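Side-chain contacts in nucleoside diphosphate kinase family protein (Babesia bovis, PDB 3JS9), which probably transfers the terminal phosphate of nucleoside triphosphates to nucleoside diphosphates through a phosphohistidine intermediate, with magnesium as cofactor: residues I14-D19 / G24-I29; H56-K61 / A131-A136; E87-G92 / S126-A131; N94-T99 / V122-S127; S104-G107 / G111-G114. All coordinates share one frame; numbering follows the deposited sequence.

Interaction 1: residues I14-D19 / G24-I29. With SO4 (sulfate ion), chain G.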
# COMPACT_ATOMS: atom_id res chain seq x y z
N ILE A 14 14.28 -16.91 8.25
CA ILE A 14 12.86 -16.57 8.13
C ILE A 14 12.27 -17.45 7.00
O ILE A 14 12.85 -17.53 5.91
CB ILE A 14 12.65 -15.01 7.82
CG1 ILE A 14 13.37 -14.08 8.81
CG2 ILE A 14 11.14 -14.64 7.60
CD1 ILE A 14 12.83 -13.98 10.29
N MET A 15 11.12 -18.07 7.25
CA MET A 15 10.57 -18.99 6.27
C MET A 15 9.06 -18.82 6.04
O MET A 15 8.23 -18.99 6.95
CB MET A 15 10.91 -20.44 6.65
CG MET A 15 10.39 -21.47 5.65
SD MET A 15 10.80 -23.21 5.99
CE MET A 15 10.18 -23.36 7.69
N VAL A 16 8.69 -18.47 4.82
CA VAL A 16 7.29 -18.45 4.48
C VAL A 16 6.87 -19.91 4.35
O VAL A 16 7.46 -20.65 3.54
CB VAL A 16 7.02 -17.72 3.15
CG1 VAL A 16 5.51 -17.66 2.88
CG2 VAL A 16 7.63 -16.36 3.20
N LYS A 17 5.86 -20.31 5.11
CA LYS A 17 5.44 -21.70 5.17
C LYS A 17 4.38 -21.94 4.10
O LYS A 17 3.92 -20.98 3.47
CB LYS A 17 4.87 -22.01 6.54
CG LYS A 17 5.82 -21.88 7.72
CD LYS A 17 4.98 -22.15 8.94
CE LYS A 17 5.64 -21.79 10.23
NZ LYS A 17 4.62 -22.13 11.28
N PRO A 18 3.97 -23.21 3.92
CA PRO A 18 3.05 -23.47 2.80
C PRO A 18 1.78 -22.63 2.78
O PRO A 18 1.30 -22.29 1.69
CB PRO A 18 2.72 -24.96 2.95
CG PRO A 18 4.00 -25.54 3.53
CD PRO A 18 4.51 -24.47 4.49
N ASP A 19 1.21 -22.32 3.95
CA ASP A 19 -0.02 -21.53 4.00
C ASP A 19 0.29 -20.10 3.53
O ASP A 19 -0.49 -19.52 2.75
CB ASP A 19 -0.68 -21.58 5.40
CG ASP A 19 0.29 -21.22 6.53
OD1 ASP A 19 1.41 -21.77 6.56
OD2 ASP A 19 -0.05 -20.38 7.39
N GLY A 24 -0.56 -16.34 -1.32
CA GLY A 24 0.10 -15.26 -2.02
C GLY A 24 0.80 -14.19 -1.14
O GLY A 24 0.81 -13.01 -1.48
N LEU A 25 1.43 -14.60 -0.04
CA LEU A 25 2.10 -13.62 0.87
C LEU A 25 3.63 -13.57 0.83
O LEU A 25 4.26 -12.88 1.66
CB LEU A 25 1.63 -13.82 2.32
CG LEU A 25 0.13 -13.52 2.50
CD1 LEU A 25 -0.53 -14.33 3.62
CD2 LEU A 25 -0.13 -12.00 2.67
N ILE A 26 4.25 -14.27 -0.13
CA ILE A 26 5.72 -14.29 -0.15
C ILE A 26 6.24 -12.88 -0.29
O ILE A 26 7.13 -12.45 0.49
CB ILE A 26 6.32 -15.15 -1.28
CG1 ILE A 26 5.94 -16.63 -1.11
CG2 ILE A 26 7.86 -14.95 -1.35
CD1 ILE A 26 6.15 -17.50 -2.37
N GLY A 27 5.71 -12.16 -1.29
CA GLY A 27 6.21 -10.81 -1.63
C GLY A 27 6.02 -9.82 -0.49
O GLY A 27 6.93 -9.07 -0.14
N GLU A 28 4.83 -9.84 0.11
CA GLU A 28 4.49 -9.02 1.24
C GLU A 28 5.46 -9.22 2.40
O GLU A 28 5.90 -8.26 3.02
CB GLU A 28 3.07 -9.36 1.68
CG GLU A 28 2.53 -8.63 2.90
CD GLU A 28 2.44 -7.11 2.72
OE1 GLU A 28 2.21 -6.64 1.61
OE2 GLU A 28 2.61 -6.38 3.71
N ILE A 29 5.80 -10.48 2.70
CA ILE A 29 6.63 -10.79 3.84
C ILE A 29 8.06 -10.34 3.54
O ILE A 29 8.69 -9.63 4.38
CB ILE A 29 6.56 -12.32 4.20
CG1 ILE A 29 5.18 -12.68 4.84
CG2 ILE A 29 7.72 -12.74 5.09
CD1 ILE A 29 4.78 -14.22 4.71
S SO4 G . 7.37 -22.47 13.62
O1 SO4 G . 7.94 -21.19 14.07
O2 SO4 G . 7.47 -23.41 14.72
O3 SO4 G . 7.99 -23.12 12.45
O4 SO4 G . 5.99 -22.17 13.32
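V16, the last residue of strand 10-16, meets I26 and I29 of helix 26-36 in a small, fully buried apolar contact without a hydrogen bond across it. The chain enters the second segment at G24, whose positive phi closes helix 18-22 in a Schellman motif, and it turns into the next helix at L25, the N-cap residue, whose carbonyl O receives the N-H of I29. I26 follows in the first turn. Its CG1 lies 4.1 Å from V16 CG1, the valine methyl that meets it, and the two side chains cross at about a right angle. I26 also touches F79 of strand 78-85 and L30 of a second subunit. E28 pairs with R32 of its own chain and with K31 of a second subunit. One turn after I26, I29 brings its CD1 between the two methyls of V16, 3.9 Å from CG2 and 4.0 Å from CG1, while I29 CG2 is 4.1 Å from V16 CG2. V16 sets CG1 anti to its backbone N (chi1 -177°), which spreads both methyls toward the helix. The neighbours of V16 in sequence serve another surface: M15 points away from the helix, and the extended K17 runs to a bound sulfate, although the modelled bond is too short for its length to be trusted. K17 is a predicted ATP-binding residue. The contact seats the connecting helix on the sheet in the first beta-alpha-beta crossover of the ferredoxin-like fold of NDP kinases.

Interaction 2: residues H56-K61 / A131-A136; sequences HYCEHK and AARECA. With SO4 (sulfate ion), chain G.
H56 and E134 make the main van der Waals contact between the end of helix 50-56 and helix 128-138. E134 CG comes to the edge of the imidazole, near its plane, 3.7 Å from H56 ND1, and H56 CE1 lies 3.8 Å from E134 OE2. Ring and carboxylate are turned 55° apart. The ring reaches the glutamate because H56 CG stands anti to its backbone N (chi1 174°).

A second touch pairs sulfur with a flat cation: C58 SG sits over one face of the R133 guanidinium, offset toward its rim and 4.0 Å from R133 NE. The arginine chain bends at chi3, and its NH2 forms a salt bridge with D130.

Aromatic packing supports the histidine, with H56 CD2 3.5 Å above the Y57 ring and over its centre. H56 also meets the rings of H123, edge-to-face, and W138.

Polar bonding lies beside the contact. E134 OE1 is gripped by both S125 OG and H123 NE2. Y57 OH donates to sulfate O3, though the position of this hydroxyl is less certain.

No hydrogen bond joins the segments themselves. With the ND1/CE1 edge of H56 lying against E134 CG and its carboxylate, the chemistry is consistent with E134 acting from the second shell, fixing the rotation of the predicted active-site H123.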
# COMPACT_ATOMS: atom_id res chain seq x y z
N HIS A 56 14.75 -29.67 11.31
CA HIS A 56 14.30 -28.33 11.64
C HIS A 56 13.48 -28.40 12.92
O HIS A 56 13.62 -27.56 13.81
CB HIS A 56 13.51 -27.70 10.50
CG HIS A 56 12.89 -26.38 10.85
ND1 HIS A 56 13.62 -25.22 11.01
CD2 HIS A 56 11.59 -26.03 11.05
CE1 HIS A 56 12.81 -24.22 11.30
NE2 HIS A 56 11.58 -24.68 11.34
N TYR A 57 12.66 -29.43 13.01
CA TYR A 57 11.78 -29.61 14.14
C TYR A 57 12.31 -30.62 15.17
O TYR A 57 11.53 -31.26 15.86
CB TYR A 57 10.42 -30.06 13.63
CG TYR A 57 9.66 -28.98 12.93
CD1 TYR A 57 9.36 -29.08 11.59
CD2 TYR A 57 9.22 -27.85 13.63
CE1 TYR A 57 8.65 -28.10 10.96
CE2 TYR A 57 8.51 -26.87 13.01
CZ TYR A 57 8.23 -27.00 11.68
OH TYR A 57 7.53 -25.99 11.06
N CYS A 58 13.63 -30.75 15.26
CA CYS A 58 14.25 -31.75 16.12
C CYS A 58 13.80 -31.67 17.59
O CYS A 58 13.67 -32.70 18.24
CB CYS A 58 15.80 -31.75 15.99
SG CYS A 58 16.71 -30.25 16.56
N GLU A 59 13.51 -30.46 18.08
CA GLU A 59 13.11 -30.26 19.48
C GLU A 59 11.73 -30.86 19.81
O GLU A 59 11.34 -30.94 20.98
CB GLU A 59 13.14 -28.77 19.87
N HIS A 60 11.02 -31.28 18.77
CA HIS A 60 9.71 -31.92 18.90
C HIS A 60 9.76 -33.37 18.42
O HIS A 60 8.72 -33.98 18.14
CB HIS A 60 8.64 -31.12 18.15
CG HIS A 60 8.62 -29.66 18.48
ND1 HIS A 60 8.59 -28.68 17.51
CD2 HIS A 60 8.64 -29.01 19.67
CE1 HIS A 60 8.58 -27.49 18.09
NE2 HIS A 60 8.61 -27.66 19.40
N LYS A 61 10.99 -33.88 18.33
CA LYS A 61 11.34 -35.26 17.95
C LYS A 61 10.27 -36.34 18.27
O LYS A 61 9.74 -36.98 17.37
CB LYS A 61 12.69 -35.63 18.61
CG LYS A 61 13.70 -36.42 17.77
CD LYS A 61 15.00 -36.63 18.57
CE LYS A 61 16.21 -37.03 17.68
NZ LYS A 61 16.83 -35.92 16.85
N ALA A 131 18.88 -19.91 15.42
CA ALA A 131 19.26 -19.20 14.20
C ALA A 131 20.50 -19.83 13.58
O ALA A 131 20.57 -19.99 12.35
CB ALA A 131 19.51 -17.73 14.49
N ALA A 132 21.47 -20.18 14.43
CA ALA A 132 22.74 -20.72 13.96
C ALA A 132 22.51 -22.06 13.24
O ALA A 132 23.11 -22.33 12.20
CB ALA A 132 23.73 -20.86 15.10
N ARG A 133 21.61 -22.87 13.80
CA ARG A 133 21.30 -24.16 13.22
C ARG A 133 20.54 -23.96 11.92
O ARG A 133 20.89 -24.51 10.88
CB ARG A 133 20.48 -25.04 14.21
CG ARG A 133 20.07 -26.41 13.62
CD ARG A 133 19.36 -27.37 14.59
NE ARG A 133 18.07 -26.83 15.03
CZ ARG A 133 17.90 -26.23 16.21
NH1 ARG A 133 18.92 -26.15 17.08
NH2 ARG A 133 16.71 -25.73 16.53
N GLU A 134 19.50 -23.14 12.00
CA GLU A 134 18.56 -23.00 10.90
C GLU A 134 19.23 -22.44 9.64
O GLU A 134 18.99 -22.94 8.53
CB GLU A 134 17.34 -22.17 11.32
CG GLU A 134 16.32 -22.92 12.16
CD GLU A 134 15.40 -21.98 12.97
OE1 GLU A 134 15.24 -20.79 12.64
OE2 GLU A 134 14.84 -22.45 13.96
N CYS A 135 20.09 -21.43 9.83
CA CYS A 135 20.79 -20.79 8.68
C CYS A 135 21.70 -21.76 7.93
O CYS A 135 21.69 -21.79 6.68
CB CYS A 135 21.59 -19.55 9.11
SG CYS A 135 20.53 -18.14 9.55
N ALA A 136 22.44 -22.57 8.70
CA ALA A 136 23.31 -23.61 8.12
C ALA A 136 22.52 -24.80 7.59
O ALA A 136 22.92 -25.43 6.61
CB ALA A 136 24.36 -24.06 9.11
S SO4 G . 7.37 -22.47 13.62
O1 SO4 G . 7.94 -21.19 14.07
O2 SO4 G . 7.47 -23.41 14.72
O3 SO4 G . 7.99 -23.12 12.45
O4 SO4 G . 5.99 -22.17 13.32

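Interaction 3: residues E87-G92 / S126-A131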
# COMPACT_ATOMS: atom_id res chain seq x y z
N GLU A 87 20.70 -7.37 16.12
CA GLU A 87 19.50 -7.92 16.75
C GLU A 87 18.47 -8.37 15.74
O GLU A 87 17.25 -8.28 15.98
CB GLU A 87 18.90 -6.89 17.69
CG GLU A 87 19.96 -6.32 18.61
CD GLU A 87 19.41 -6.04 19.98
OE1 GLU A 87 19.04 -7.05 20.65
OE2 GLU A 87 19.37 -4.84 20.37
N ALA A 88 18.97 -8.88 14.62
CA ALA A 88 18.12 -9.42 13.59
C ALA A 88 17.10 -10.44 14.14
O ALA A 88 15.95 -10.45 13.73
CB ALA A 88 18.98 -10.04 12.48
N ILE A 89 17.53 -11.29 15.07
CA ILE A 89 16.69 -12.39 15.53
C ILE A 89 15.45 -11.85 16.25
O ILE A 89 14.32 -12.29 15.95
CB ILE A 89 17.48 -13.39 16.41
CG1 ILE A 89 18.57 -14.07 15.57
CG2 ILE A 89 16.57 -14.45 16.97
CD1 ILE A 89 19.74 -14.58 16.40
N LYS A 90 15.66 -10.87 17.14
CA LYS A 90 14.58 -10.20 17.85
C LYS A 90 13.68 -9.38 16.90
O LYS A 90 12.45 -9.35 17.05
CB LYS A 90 15.14 -9.33 18.96
CG LYS A 90 14.13 -8.61 19.79
CD LYS A 90 14.75 -8.06 21.08
CE LYS A 90 13.74 -7.08 21.74
NZ LYS A 90 13.98 -6.79 23.20
N ILE A 91 14.30 -8.75 15.90
CA ILE A 91 13.56 -8.00 14.91
C ILE A 91 12.65 -8.90 14.07
O ILE A 91 11.49 -8.54 13.79
CB ILE A 91 14.50 -7.20 14.02
CG1 ILE A 91 15.00 -5.98 14.80
CG2 ILE A 91 13.83 -6.84 12.72
CD1 ILE A 91 16.12 -5.29 14.14
N GLY A 92 13.16 -10.09 13.72
CA GLY A 92 12.35 -11.06 12.99
C GLY A 92 11.10 -11.44 13.77
O GLY A 92 9.99 -11.49 13.22
N SER A 126 13.94 -18.40 16.69
CA SER A 126 13.58 -18.08 18.05
C SER A 126 14.71 -17.52 18.95
O SER A 126 14.46 -16.75 19.88
CB SER A 126 13.03 -19.33 18.70
OG SER A 126 11.99 -18.95 19.54
N SER A 127 15.94 -17.93 18.67
CA SER A 127 17.07 -17.66 19.55
C SER A 127 18.35 -17.73 18.72
O SER A 127 18.31 -18.24 17.59
CB SER A 127 17.14 -18.73 20.68
OG SER A 127 17.36 -20.02 20.12
N ALA A 128 19.46 -17.25 19.28
CA ALA A 128 20.78 -17.33 18.64
C ALA A 128 21.15 -18.78 18.27
O ALA A 128 21.62 -19.05 17.16
CB ALA A 128 21.86 -16.68 19.52
N GLU A 129 20.88 -19.70 19.18
CA GLU A 129 21.14 -21.10 18.94
C GLU A 129 20.25 -21.64 17.81
O GLU A 129 20.73 -22.33 16.93
CB GLU A 129 20.96 -21.93 20.24
CG GLU A 129 21.66 -23.29 20.17
CD GLU A 129 21.17 -24.35 21.17
OE1 GLU A 129 21.07 -24.04 22.38
OE2 GLU A 129 20.93 -25.51 20.74
N ASP A 130 18.96 -21.33 17.83
CA ASP A 130 18.10 -21.79 16.74
C ASP A 130 18.49 -21.18 15.40
O ASP A 130 18.44 -21.86 14.38
CB ASP A 130 16.62 -21.48 17.02
CG ASP A 130 16.07 -22.28 18.19
OD1 ASP A 130 16.52 -23.42 18.39
OD2 ASP A 130 15.17 -21.76 18.88
N ALA A 131 18.88 -19.91 15.42
CA ALA A 131 19.26 -19.20 14.20
C ALA A 131 20.50 -19.83 13.58
O ALA A 131 20.57 -19.99 12.35
CB ALA A 131 19.51 -17.73 14.49
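I89 sets CG1 anti to its own carbonyl carbon (chi1 -64°) and keeps the chain extended at chi2, which carries CD1 out of helix 88-96 to the first turn of helix 128-138. The same torsion leaves CG2 anti to the backbone N, where it lies against the chain leading into that helix. The two branches therefore divide the work. CD1 of I89 fits between A128 and A131, 3.7 Å from A128 CA and 3.7 Å from A131 CB, with the methyl of A128 somewhat farther off. I89 CG2 rests on the peptide between S126 and S127: I89 CG2 is 3.9 Å from S127 N, and I89 CG2 is 4.1 Å from S126 C. I89 alone supplies the side chain from its segment, and it meets mostly small residues and backbone. No hydrogen bond crosses the contact.

The surface that receives the isoleucine is held in shape by a cap. S127 is the N-cap of helix 128-138: its OG accepts from D130 N at 3.1 Å with an N-H...O angle of 165°. A weak second bond runs from S127 OG to D130 OD2. The helix bearing I89 is itself tied to strand 10-16, since I89 N donates to E10 OE1 and the I89 side chain also touches T12. Away from this face, I91 packs on V115 of a fourth subunit. The contact thus joins the start of the crossover helix leading from strand 78-85 to a serine-capped helix N-terminus, that of the helix following the last strand in the NDP kinase fold.

Interaction 4: residues N94-T99 / V122-S127; sequences NLVGLT and VHASSS. With SO4 (sulfate ion), chain G.
V96 of the crossover helix 88-96 packs on V122 and A124 of strand 122-124, the short strand, outermost in the sheet of this chain, that carries the predicted phosphohistidine, H123. V96 and V122 reach toward each other tip to tip. V122 CG1 is the main point of touch, 3.6 Å from V96 CG2 and 3.7 Å from V96 CG1. V122 puts this methyl between its backbone N and carbonyl carbon (chi1 68°), a rotamer that turns it to the helix. V96 CG2 also reaches A124 CB at 3.9 Å, so one methyl spans the two residues that flank H123. The contact is buried. Around it, V96 touches I109 and R110 of helix 109-113, and V122 leans on I14 in the neighbouring strand.

Along the strand the side chains alternate. V122 and A124 face the helix, whereas H123 points away from it, on the side of the predicted active site. There a sulfate approaches the edge of the imidazole, its sulfur in the ring plane. H123 ND1 donates to sulfate O1 at 3.0 Å with an N-H...O angle of 149°, and a weak bond to O3 is made by the same hydrogen. ND1 is the pros nitrogen, the atom expected to take the phosphoryl group, so the anion probably marks a phosphate position. Backbone bonds to M15 hold H123 in the sheet from the side of strand 10-16. Apolar residues toward the helix, the predicted phosphohistidine on the opposite side of the strand: this is the active-site strand of the NDP kinase fold.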
# COMPACT_ATOMS: atom_id res chain seq x y z
N ASN A 94 9.75 -9.68 16.20
CA ASN A 94 8.87 -8.50 16.20
C ASN A 94 8.02 -8.31 14.94
O ASN A 94 6.89 -7.82 15.01
CB ASN A 94 9.68 -7.23 16.39
CG ASN A 94 10.30 -7.14 17.77
OD1 ASN A 94 9.95 -7.93 18.67
ND2 ASN A 94 11.21 -6.18 17.96
N LEU A 95 8.57 -8.67 13.78
CA LEU A 95 7.86 -8.40 12.56
C LEU A 95 6.77 -9.45 12.35
O LEU A 95 5.68 -9.15 11.83
CB LEU A 95 8.82 -8.36 11.36
CG LEU A 95 9.89 -7.28 11.21
CD1 LEU A 95 10.45 -7.28 9.75
CD2 LEU A 95 9.41 -5.86 11.65
N VAL A 96 7.08 -10.66 12.79
CA VAL A 96 6.22 -11.82 12.61
C VAL A 96 5.07 -11.84 13.64
O VAL A 96 3.92 -12.14 13.30
CB VAL A 96 7.10 -13.10 12.66
CG1 VAL A 96 6.32 -14.34 13.07
CG2 VAL A 96 7.87 -13.30 11.34
N GLY A 97 5.38 -11.52 14.89
CA GLY A 97 4.38 -11.51 15.97
C GLY A 97 4.45 -12.72 16.89
O GLY A 97 5.41 -13.47 16.83
N LEU A 98 3.43 -12.91 17.72
CA LEU A 98 3.43 -14.05 18.64
C LEU A 98 2.98 -15.31 17.93
O LEU A 98 2.28 -15.25 16.92
CB LEU A 98 2.59 -13.75 19.90
CG LEU A 98 3.05 -12.55 20.74
CD1 LEU A 98 2.10 -12.32 21.91
CD2 LEU A 98 4.50 -12.63 21.25
N THR A 99 3.39 -16.46 18.47
CA THR A 99 2.98 -17.76 17.95
C THR A 99 1.50 -17.85 17.57
O THR A 99 1.18 -18.30 16.48
CB THR A 99 3.27 -18.90 18.98
OG1 THR A 99 4.60 -18.75 19.48
CG2 THR A 99 3.13 -20.28 18.30
N VAL A 122 4.34 -17.98 8.65
CA VAL A 122 5.76 -17.70 8.51
C VAL A 122 6.51 -18.16 9.75
O VAL A 122 5.96 -18.11 10.85
CB VAL A 122 5.98 -16.17 8.29
CG1 VAL A 122 5.61 -15.39 9.57
CG2 VAL A 122 7.42 -15.87 7.90
N HIS A 123 7.76 -18.58 9.56
CA HIS A 123 8.61 -18.96 10.69
C HIS A 123 9.69 -17.91 10.85
O HIS A 123 10.26 -17.46 9.85
CB HIS A 123 9.26 -20.36 10.46
CG HIS A 123 10.50 -20.56 11.28
ND1 HIS A 123 10.48 -21.13 12.54
CD2 HIS A 123 11.79 -20.16 11.07
CE1 HIS A 123 11.70 -21.10 13.06
NE2 HIS A 123 12.51 -20.53 12.19
N ALA A 124 9.99 -17.55 12.09
CA ALA A 124 11.21 -16.77 12.37
C ALA A 124 12.03 -17.47 13.41
O ALA A 124 11.48 -18.10 14.28
CB ALA A 124 10.87 -15.33 12.84
N SER A 125 13.34 -17.36 13.35
CA SER A 125 14.21 -18.03 14.34
C SER A 125 13.87 -17.51 15.72
O SER A 125 13.61 -16.32 15.90
CB SER A 125 15.71 -17.76 14.07
OG SER A 125 16.14 -18.48 12.94
N SER A 126 13.94 -18.40 16.69
CA SER A 126 13.58 -18.08 18.05
C SER A 126 14.71 -17.52 18.95
O SER A 126 14.46 -16.75 19.88
CB SER A 126 13.03 -19.33 18.70
OG SER A 126 11.99 -18.95 19.54
N SER A 127 15.94 -17.93 18.67
CA SER A 127 17.07 -17.66 19.55
C SER A 127 18.35 -17.73 18.72
O SER A 127 18.31 -18.24 17.59
CB SER A 127 17.14 -18.73 20.68
OG SER A 127 17.36 -20.02 20.12
S SO4 G . 7.37 -22.47 13.62
O1 SO4 G . 7.94 -21.19 14.07
O2 SO4 G . 7.47 -23.41 14.72
O3 SO4 G . 7.99 -23.12 12.45
O4 SO4 G . 5.99 -22.17 13.32

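Interaction 5: residues S104-G107 / G111-G114; sequences SAAG and GDFG
The backbone from S104 to G107 wraps closely around the start of G111-G114, with the CA atoms of A106 and G111 only 4.4 Å apart and a CA-H...O contact of 3.4 Å from G111 CA to A105 O. Having no side chain, G111 lets the loop pass this near. S104 CB lies 3.5 Å from G111 N, and its OG turns to S100 O. A water joins the two backbones, donating to S104 O at 2.7 Å and to G111 O at 3.0 Å.

D112 makes the direct side-chain bond. With CG anti to its carbonyl carbon (chi1 -69°), the carboxylate comes back to the loop, and G107 N donates to D112 OD1 at 2.6 Å. The bond is almost straight, 175°, and arrives on the syn side but 34° out of the carboxylate plane. D112 OD2 takes a salt bridge from R32, so the two oxygens tie the loop to helix 26-36. At the subunit boundary A106 packs on G107 of a third subunit, and K36 of that subunit donates to G111 O. These features belong to the Kpn loop of NDP kinases, which here includes the short helix 109-113, at an interface of the hexamer.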
# COMPACT_ATOMS: atom_id res chain seq x y z
N SER A 104 -1.46 -11.86 18.38
CA SER A 104 -0.54 -10.98 17.67
C SER A 104 -1.13 -9.60 17.41
O SER A 104 -2.30 -9.46 16.99
CB SER A 104 -0.13 -11.62 16.35
OG SER A 104 0.50 -12.85 16.60
N ALA A 105 -0.33 -8.57 17.64
CA ALA A 105 -0.83 -7.22 17.46
C ALA A 105 -0.89 -6.91 15.95
O ALA A 105 -0.06 -7.39 15.17
CB ALA A 105 0.04 -6.26 18.19
N ALA A 106 -1.91 -6.14 15.55
CA ALA A 106 -2.02 -5.65 14.18
C ALA A 106 -0.75 -4.91 13.86
O ALA A 106 -0.16 -4.29 14.73
CB ALA A 106 -3.27 -4.72 14.00
N GLY A 107 -0.32 -5.02 12.60
CA GLY A 107 0.97 -4.53 12.17
C GLY A 107 1.96 -5.64 11.91
O GLY A 107 2.87 -5.49 11.11
N GLY A 111 -0.37 -10.79 12.97
CA GLY A 111 -1.45 -9.92 13.40
C GLY A 111 -2.31 -9.52 12.20
O GLY A 111 -3.53 -9.47 12.30
N ASP A 112 -1.67 -9.28 11.06
CA ASP A 112 -2.38 -8.74 9.91
C ASP A 112 -3.00 -9.82 9.06
O ASP A 112 -3.99 -9.53 8.35
CB ASP A 112 -1.45 -7.86 9.07
CG ASP A 112 -1.07 -6.55 9.78
OD1 ASP A 112 -1.76 -6.15 10.78
OD2 ASP A 112 -0.08 -5.90 9.31
N PHE A 113 -2.47 -11.04 9.12
CA PHE A 113 -2.88 -12.06 8.15
C PHE A 113 -3.33 -13.43 8.69
O PHE A 113 -3.88 -14.23 7.93
CB PHE A 113 -1.77 -12.31 7.13
CG PHE A 113 -1.35 -11.09 6.37
CD1 PHE A 113 -2.25 -10.45 5.49
CD2 PHE A 113 -0.05 -10.61 6.48
CE1 PHE A 113 -1.85 -9.31 4.78
CE2 PHE A 113 0.36 -9.47 5.78
CZ PHE A 113 -0.55 -8.80 4.92
N GLY A 114 -3.08 -13.72 9.96
CA GLY A 114 -3.28 -15.06 10.45
C GLY A 114 -4.48 -15.17 11.36
O GLY A 114 -4.95 -14.16 11.93
O HOH W 1 -4.07 -8.51 15.14

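Interactions 1 and 4 are the buried pair: in interaction 1 a strand valine meets helix isoleucines, in interaction 4 a helix valine meets the strand, and the two strands, 10-16 and 122-124, are neighbours in the sheet. Interaction 3 continues helix 88-96 from interaction 4 toward the surface, where isoleucine meets backbone and alanines. Interaction 2 uses the same helix 128-138 as interaction 3, yet brings polar and charged groups together, and it lies beside the predicted active site; interactions 1, 2 and 4 each contribute a residue at the sulfate. Interaction 5 lies farther from the chain centre, about 25 Å from interaction 2 between centres, and relies on backbone, water and carboxylate bonding instead of apolar packing.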